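Local structure of PAC2 family protein (Streptomyces avermitilis, 3MNF) at residues E114-L119 / A171-V176; S135-D140 / I163-C168. The protein is of unknown function but belongs to the PAC2 family, whose relatives include proteasome assembly chaperones. All blocks are in the same frame, centred on the assembly; numbering follows the deposited sequence.

Contact 1. Residues E114-L119 / A171-V176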
ATOM      1  N   GLU A 114     -27.367  -7.442  11.086  1.00 80.91           N
ATOM      2  CA  GLU A 114     -28.281  -8.196  10.224  1.00 83.31           C
ATOM      3  C   GLU A 114     -28.893  -7.390   9.096  1.00 80.98           C
ATOM      4  O   GLU A 114     -29.342  -7.975   8.108  1.00 82.58           O
ATOM      5  CB  GLU A 114     -29.370  -8.907  11.032  1.00 87.62           C
ATOM      6  CG  GLU A 114     -28.924 -10.260  11.613  1.00 94.04           C
ATOM      7  CD  GLU A 114     -28.195 -11.178  10.599  1.00 98.75           C
ATOM      8  OE1 GLU A 114     -27.892 -10.735   9.454  1.00 96.79           O
ATOM      9  OE2 GLU A 114     -27.927 -12.352  10.963  1.00103.08           O
ATOM     10  N   LEU A 115     -28.893  -6.064   9.247  1.00 77.43           N
ATOM     11  CA  LEU A 115     -29.425  -5.155   8.246  1.00 74.67           C
ATOM     12  C   LEU A 115     -28.660  -3.827   8.246  1.00 71.58           C
ATOM     13  O   LEU A 115     -28.373  -3.263   9.311  1.00 70.77           O
ATOM     14  CB  LEU A 115     -30.904  -4.918   8.526  1.00 76.14           C
ATOM     15  CG  LEU A 115     -31.629  -3.724   7.909  1.00 73.59           C
ATOM     16  CD1 LEU A 115     -31.932  -3.936   6.430  1.00 72.19           C
ATOM     17  CD2 LEU A 115     -32.886  -3.474   8.685  1.00 72.13           C
ATOM     18  N   VAL A 116     -28.339  -3.336   7.049  1.00 69.68           N
ATOM     19  CA  VAL A 116     -27.708  -2.024   6.895  1.00 67.31           C
ATOM     20  C   VAL A 116     -28.660  -1.008   6.248  1.00 67.56           C
ATOM     21  O   VAL A 116     -29.084  -1.189   5.094  1.00 68.26           O
ATOM     22  CB  VAL A 116     -26.431  -2.108   6.039  1.00 65.32           C
ATOM     23  CG1 VAL A 116     -25.783  -0.762   5.934  1.00 62.43           C
ATOM     24  CG2 VAL A 116     -25.459  -3.084   6.637  1.00 66.13           C
ATOM     25  N   VAL A 117     -28.993   0.061   6.971  1.00 67.19           N
ATOM     26  CA  VAL A 117     -29.738   1.156   6.346  1.00 67.50           C
ATOM     27  C   VAL A 117     -28.843   2.370   6.108  1.00 66.20           C
ATOM     28  O   VAL A 117     -28.168   2.856   7.029  1.00 66.18           O
ATOM     29  CB  VAL A 117     -30.952   1.602   7.163  1.00 69.11           C
ATOM     30  CG1 VAL A 117     -31.761   2.623   6.369  1.00 68.79           C
ATOM     31  CG2 VAL A 117     -31.814   0.397   7.588  1.00 71.34           C
ATOM     32  N   VAL A 118     -28.838   2.872   4.881  1.00 65.85           N
ATOM     33  CA  VAL A 118     -28.041   4.055   4.579  1.00 64.73           C
ATOM     34  C   VAL A 118     -28.954   5.233   4.263  1.00 65.71           C
ATOM     35  O   VAL A 118     -29.933   5.081   3.543  1.00 67.42           O
ATOM     36  CB  VAL A 118     -27.070   3.812   3.400  1.00 63.94           C
ATOM     37  CG1 VAL A 118     -26.013   4.930   3.346  1.00 61.63           C
ATOM     38  CG2 VAL A 118     -26.424   2.419   3.501  1.00 62.89           C
ATOM     39  N   LEU A 119     -28.639   6.405   4.792  1.00 65.30           N
ATOM     40  CA  LEU A 119     -29.506   7.546   4.585  1.00 66.70           C
ATOM     41  C   LEU A 119     -28.870   8.529   3.630  1.00 66.47           C
ATOM     42  O   LEU A 119     -27.670   8.744   3.675  1.00 66.07           O
ATOM     43  CB  LEU A 119     -29.789   8.228   5.916  1.00 67.41           C
ATOM     44  CG  LEU A 119     -30.394   7.402   7.057  1.00 67.95           C
ATOM     45  CD1 LEU A 119     -30.780   8.302   8.215  1.00 67.93           C
ATOM     46  CD2 LEU A 119     -31.597   6.612   6.595  1.00 68.91           C
ATOM     47  N   ALA A 171     -22.220  -8.871  -0.718  1.00 81.12           N
ATOM     48  CA  ALA A 171     -21.779  -9.548   0.501  1.00 81.31           C
ATOM     49  C   ALA A 171     -22.855 -10.425   1.127  1.00 83.77           C
ATOM     50  O   ALA A 171     -22.543 -11.226   1.994  1.00 85.89           O
ATOM     51  CB  ALA A 171     -21.279  -8.549   1.513  1.00 78.51           C
ATOM     52  N   GLY A 172     -24.113 -10.278   0.703  1.00 84.22           N
ATOM     53  CA  GLY A 172     -25.213 -11.068   1.265  1.00 86.09           C
ATOM     54  C   GLY A 172     -25.685 -10.536   2.609  1.00 84.74           C
ATOM     55  O   GLY A 172     -26.243 -11.276   3.419  1.00 87.07           O
ATOM     56  N   VAL A 173     -25.434  -9.251   2.843  1.00 81.03           N
ATOM     57  CA  VAL A 173     -25.985  -8.510   3.976  1.00 79.66           C
ATOM     58  C   VAL A 173     -27.105  -7.614   3.452  1.00 78.71           C
ATOM     59  O   VAL A 173     -26.847  -6.710   2.651  1.00 77.21           O
ATOM     60  CB  VAL A 173     -24.904  -7.621   4.640  1.00 76.95           C
ATOM     61  CG1 VAL A 173     -25.480  -6.818   5.786  1.00 75.73           C
ATOM     62  CG2 VAL A 173     -23.764  -8.476   5.123  1.00 78.33           C
ATOM     63  N   PRO A 174     -28.354  -7.862   3.881  1.00 80.17           N
ATOM     64  CA  PRO A 174     -29.494  -7.044   3.445  1.00 79.90           C
ATOM     65  C   PRO A 174     -29.243  -5.569   3.691  1.00 76.66           C
ATOM     66  O   PRO A 174     -28.886  -5.178   4.804  1.00 76.17           O
ATOM     67  CB  PRO A 174     -30.614  -7.512   4.353  1.00 82.06           C
ATOM     68  CG  PRO A 174     -30.246  -8.880   4.696  1.00 84.58           C
ATOM     69  CD  PRO A 174     -28.776  -8.948   4.774  1.00 82.79           C
ATOM     70  N   ALA A 175     -29.401  -4.750   2.667  1.00 75.36           N
ATOM     71  CA  ALA A 175     -29.250  -3.308   2.860  1.00 72.79           C
ATOM     72  C   ALA A 175     -30.252  -2.511   2.047  1.00 73.33           C
ATOM     73  O   ALA A 175     -30.682  -2.932   0.970  1.00 75.46           O
ATOM     74  CB  ALA A 175     -27.840  -2.862   2.545  1.00 70.12           C
ATOM     75  N   VAL A 176     -30.629  -1.358   2.577  1.00 72.00           N
ATOM     76  CA  VAL A 176     -31.496  -0.431   1.861  1.00 72.22           C
ATOM     77  C   VAL A 176     -30.973   0.962   2.131  1.00 69.71           C
ATOM     78  O   VAL A 176     -30.436   1.232   3.209  1.00 68.94           O
ATOM     79  CB  VAL A 176     -32.997  -0.563   2.281  1.00 74.92           C
ATOM     80  CG1 VAL A 176     -33.156  -0.567   3.782  1.00 74.51           C
ATOM     81  CG2 VAL A 176     -33.828   0.550   1.692  1.00 75.60           C
TER
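V116 packs against V173 and A175 on one face of a parallel strand pair, while L115 and V117 meet P174 and V176 on the other. The CG2 methyl of V116, beside its own backbone N, slants across CG1 of V173 at 3.8 Å, and CB of V116 sits over the single methyl of A175, CB to CB at 3.8 Å. C168 of helix 160-171 packs over both V116 and A175, part of the helix layer on this face. On the reverse face V117 and V176 lie side by side and point the same way, CG2 to CG1 at 4.1 Å. V176 turns that methyl between its backbone N and carbonyl carbon (chi1 48°). L205 of helix 192-206 lies against both valines. At the E114 end the proline ring of P174 leans its CD on the carbonyl O of E114, and CD1 of L115 reaches the proline's CB. The backbones zip between these faces: V116 N donates to P174 O at 3.0 Å, in the carbonyl plane and nearly straight at 171°, V176 N returns to V116 O, and V118 N closes on V176 O at 2.8 Å. Helix 160-171 ends in a Schellman motif at G172, and V173 and P174 lead from it into the strand at A175. Helices on both faces of neighbouring parallel strands are consistent with a three-layer alpha/beta/alpha sandwich, with this pair inside the mixed sheet.

Contact 2. Residues S135-D140 / I163-C168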
ATOM      1  N   SER A 135     -37.584   8.034  -0.771  1.00 85.79           N
ATOM      2  CA  SER A 135     -37.692   6.783  -1.521  1.00 87.38           C
ATOM      3  C   SER A 135     -36.552   5.835  -1.198  1.00 84.75           C
ATOM      4  O   SER A 135     -35.446   6.274  -0.951  1.00 82.31           O
ATOM      5  CB  SER A 135     -37.751   7.052  -3.024  1.00 89.02           C
ATOM      6  OG  SER A 135     -36.732   7.950  -3.413  1.00 87.17           O
ATOM      7  N   GLY A 136     -36.830   4.537  -1.202  1.00 86.63           N
ATOM      8  CA  GLY A 136     -35.810   3.511  -0.954  1.00 85.37           C
ATOM      9  C   GLY A 136     -35.124   2.952  -2.200  1.00 86.03           C
ATOM     10  O   GLY A 136     -35.576   3.120  -3.330  1.00 87.66           O
ATOM     11  N   VAL A 137     -33.987   2.314  -1.984  1.00 84.96           N
ATOM     12  CA  VAL A 137     -33.298   1.575  -3.025  1.00 86.19           C
ATOM     13  C   VAL A 137     -32.787   0.338  -2.321  1.00 86.59           C
ATOM     14  O   VAL A 137     -32.216   0.427  -1.226  1.00 85.19           O
ATOM     15  CB  VAL A 137     -32.095   2.359  -3.657  1.00 83.91           C
ATOM     16  CG1 VAL A 137     -31.180   1.421  -4.444  1.00 83.11           C
ATOM     17  CG2 VAL A 137     -32.566   3.529  -4.561  1.00 85.12           C
ATOM     18  N   THR A 138     -33.024  -0.813  -2.936  1.00 89.74           N
ATOM     19  CA  THR A 138     -32.528  -2.082  -2.432  1.00 90.36           C
ATOM     20  C   THR A 138     -32.298  -3.027  -3.612  1.00 93.08           C
ATOM     21  O   THR A 138     -32.941  -2.893  -4.657  1.00 95.50           O
ATOM     22  CB  THR A 138     -33.498  -2.684  -1.385  1.00 91.98           C
ATOM     23  OG1 THR A 138     -32.949  -3.894  -0.863  1.00 91.99           O
ATOM     24  CG2 THR A 138     -34.865  -2.973  -1.995  1.00 96.14           C
ATOM     25  N   SER A 139     -31.347  -3.945  -3.459  1.00 93.48           N
ATOM     26  CA  SER A 139     -31.143  -5.032  -4.423  1.00 96.49           C
ATOM     27  C   SER A 139     -31.361  -6.375  -3.753  1.00 99.11           C
ATOM     28  O   SER A 139     -31.077  -7.417  -4.334  1.00101.50           O
ATOM     29  CB  SER A 139     -29.765  -4.952  -5.064  1.00 94.53           C
ATOM     30  OG  SER A 139     -29.761  -3.956  -6.067  1.00 94.78           O
ATOM     31  N   ASP A 140     -31.865  -6.323  -2.522  1.00 99.61           N
ATOM     32  CA  ASP A 140     -32.365  -7.478  -1.795  1.00103.26           C
ATOM     33  C   ASP A 140     -33.807  -7.737  -2.263  1.00107.63           C
ATOM     34  O   ASP A 140     -34.702  -6.961  -1.940  1.00107.79           O
ATOM     35  CB  ASP A 140     -32.318  -7.196  -0.279  1.00101.61           C
ATOM     36  CG  ASP A 140     -32.618  -8.433   0.570  1.00105.99           C
ATOM     37  OD1 ASP A 140     -31.761  -9.336   0.653  1.00108.13           O
ATOM     38  OD2 ASP A 140     -33.707  -8.503   1.179  1.00110.40           O
ATOM     39  N   ILE A 163     -22.702   2.825  -3.734  1.00 60.34           N
ATOM     40  CA  ILE A 163     -21.673   1.799  -3.703  1.00 60.29           C
ATOM     41  C   ILE A 163     -21.799   0.900  -2.484  1.00 59.98           C
ATOM     42  O   ILE A 163     -21.724  -0.305  -2.606  1.00 60.86           O
ATOM     43  CB  ILE A 163     -20.255   2.412  -3.798  1.00 59.73           C
ATOM     44  CG1 ILE A 163     -20.033   3.051  -5.177  1.00 60.72           C
ATOM     45  CG2 ILE A 163     -19.185   1.369  -3.546  1.00 59.65           C
ATOM     46  CD1 ILE A 163     -20.470   2.212  -6.360  1.00 60.87           C
ATOM     47  N   LEU A 164     -22.006   1.496  -1.317  1.00 59.60           N
ATOM     48  CA  LEU A 164     -22.058   0.746  -0.072  1.00 60.08           C
ATOM     49  C   LEU A 164     -23.256  -0.191  -0.072  1.00 62.29           C
ATOM     50  O   LEU A 164     -23.138  -1.377   0.267  1.00 63.10           O
ATOM     51  CB  LEU A 164     -22.096   1.676   1.152  1.00 58.54           C
ATOM     52  CG  LEU A 164     -22.325   0.947   2.492  1.00 58.50           C
ATOM     53  CD1 LEU A 164     -21.231  -0.072   2.833  1.00 54.53           C
ATOM     54  CD2 LEU A 164     -22.520   1.944   3.634  1.00 57.74           C
ATOM     55  N   GLN A 165     -24.408   0.339  -0.470  1.00 63.99           N
ATOM     56  CA  GLN A 165     -25.617  -0.461  -0.531  1.00 66.51           C
ATOM     57  C   GLN A 165     -25.410  -1.619  -1.519  1.00 68.52           C
ATOM     58  O   GLN A 165     -25.863  -2.726  -1.271  1.00 70.70           O
ATOM     59  CB  GLN A 165     -26.825   0.405  -0.835  1.00 66.84           C
ATOM     60  CG  GLN A 165     -28.051  -0.352  -1.212  1.00 71.73           C
ATOM     61  CD  GLN A 165     -28.138  -0.541  -2.709  1.00 76.86           C
ATOM     62  OE1 GLN A 165     -27.925   0.403  -3.463  1.00 77.79           O
ATOM     63  NE2 GLN A 165     -28.447  -1.765  -3.153  1.00 80.66           N
ATOM     64  N   GLU A 166     -24.664  -1.404  -2.592  1.00 68.99           N
ATOM     65  CA  GLU A 166     -24.385  -2.522  -3.500  1.00 71.70           C
ATOM     66  C   GLU A 166     -23.356  -3.525  -2.980  1.00 71.54           C
ATOM     67  O   GLU A 166     -23.483  -4.723  -3.229  1.00 73.40           O
ATOM     68  CB  GLU A 166     -24.035  -2.039  -4.905  1.00 72.47           C
ATOM     69  CG  GLU A 166     -25.250  -1.578  -5.695  1.00 76.68           C
ATOM     70  CD  GLU A 166     -26.259  -2.701  -5.949  1.00 82.84           C
ATOM     71  OE1 GLU A 166     -25.820  -3.820  -6.315  1.00 85.44           O
ATOM     72  OE2 GLU A 166     -27.487  -2.459  -5.775  1.00 84.84           O
ATOM     73  N   ALA A 167     -22.351  -3.029  -2.259  1.00 69.63           N
ATOM     74  CA  ALA A 167     -21.343  -3.876  -1.646  1.00 69.90           C
ATOM     75  C   ALA A 167     -22.010  -4.828  -0.661  1.00 71.79           C
ATOM     76  O   ALA A 167     -21.652  -6.009  -0.594  1.00 73.36           O
ATOM     77  CB  ALA A 167     -20.293  -3.037  -0.950  1.00 67.33           C
ATOM     78  N   CYS A 168     -22.994  -4.313   0.079  1.00 71.98           N
ATOM     79  CA  CYS A 168     -23.770  -5.132   0.995  1.00 74.75           C
ATOM     80  C   CYS A 168     -24.445  -6.316   0.303  1.00 77.78           C
ATOM     81  O   CYS A 168     -24.358  -7.460   0.774  1.00 79.65           O
ATOM     82  CB  CYS A 168     -24.839  -4.303   1.687  1.00 74.00           C
ATOM     83  SG  CYS A 168     -24.207  -3.179   2.924  1.00 75.70           S
TER
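S139 turns its hydroxyl beside its own backbone N (chi1 -78°), and E166 folds back through two like turns, chi1 -76° and chi2 -63°, which bring its carboxylate to S139, just beyond V137 and T138. There S139 OG donates to E166 OE2 at 2.7 Å, using the syn lone pair of that oxygen. Q165, one residue earlier on the helix, swings CG away from its backbone N and then bends sharply at chi2, laying its amide between helix and strand. Its NE2 donates to the same E166 OE2 at 2.9 Å, from above the carboxylate plane and tilted from the plane of its own amide. The other end of the amide meets V137: CG1 of the valine stands 3.5 Å from Q165 OE1, the two side chains crossing at about a right angle. NE2 of Q165 lies 3.6 Å from S139 N, so V137 and S139 border the two ends of the amide. Beyond S139 the chain bends through an ST turn, D140 N donating to T138 OG1, and D140 then caps helix 141-146 by accepting from L143 N. R63 of a second subunit forms a salt bridge with E166 OE2 and packs on V137 and S139. With E166 replaced by alanine, S139 OG and Q165 NE2 would probably lose their shared acceptor and R63 of the second subunit its salt-bridge mate. One carboxylate oxygen thus gathers a hydroxyl, an amide and a guanidinium, tying segment 135-140 and the helix to the subunit interface; the positive charge beside it would be expected to stabilise its ionised form.

Contact 2 is nested within the chain loop that contact 1 closes, and their centres lie about 7 Å apart. Helix 160-171 leads directly from one to the other: V173 N probably bonds to C168 O at 2.9 Å, and CB of A175 rests on CB of C168. Strand 175-183 has strand 115-124 on one flank, parallel, and strand 134-138 on the other, antiparallel, so both contacts reach the same sheet. Across that second flank T138 OG1 probably bonds to A175 O at 3.1 Å, and V176 CG2 packs on V137 O. Contact 1 therefore belongs to the interior of the sheet, whereas contact 2 lies at its margin, where a second subunit reaches it.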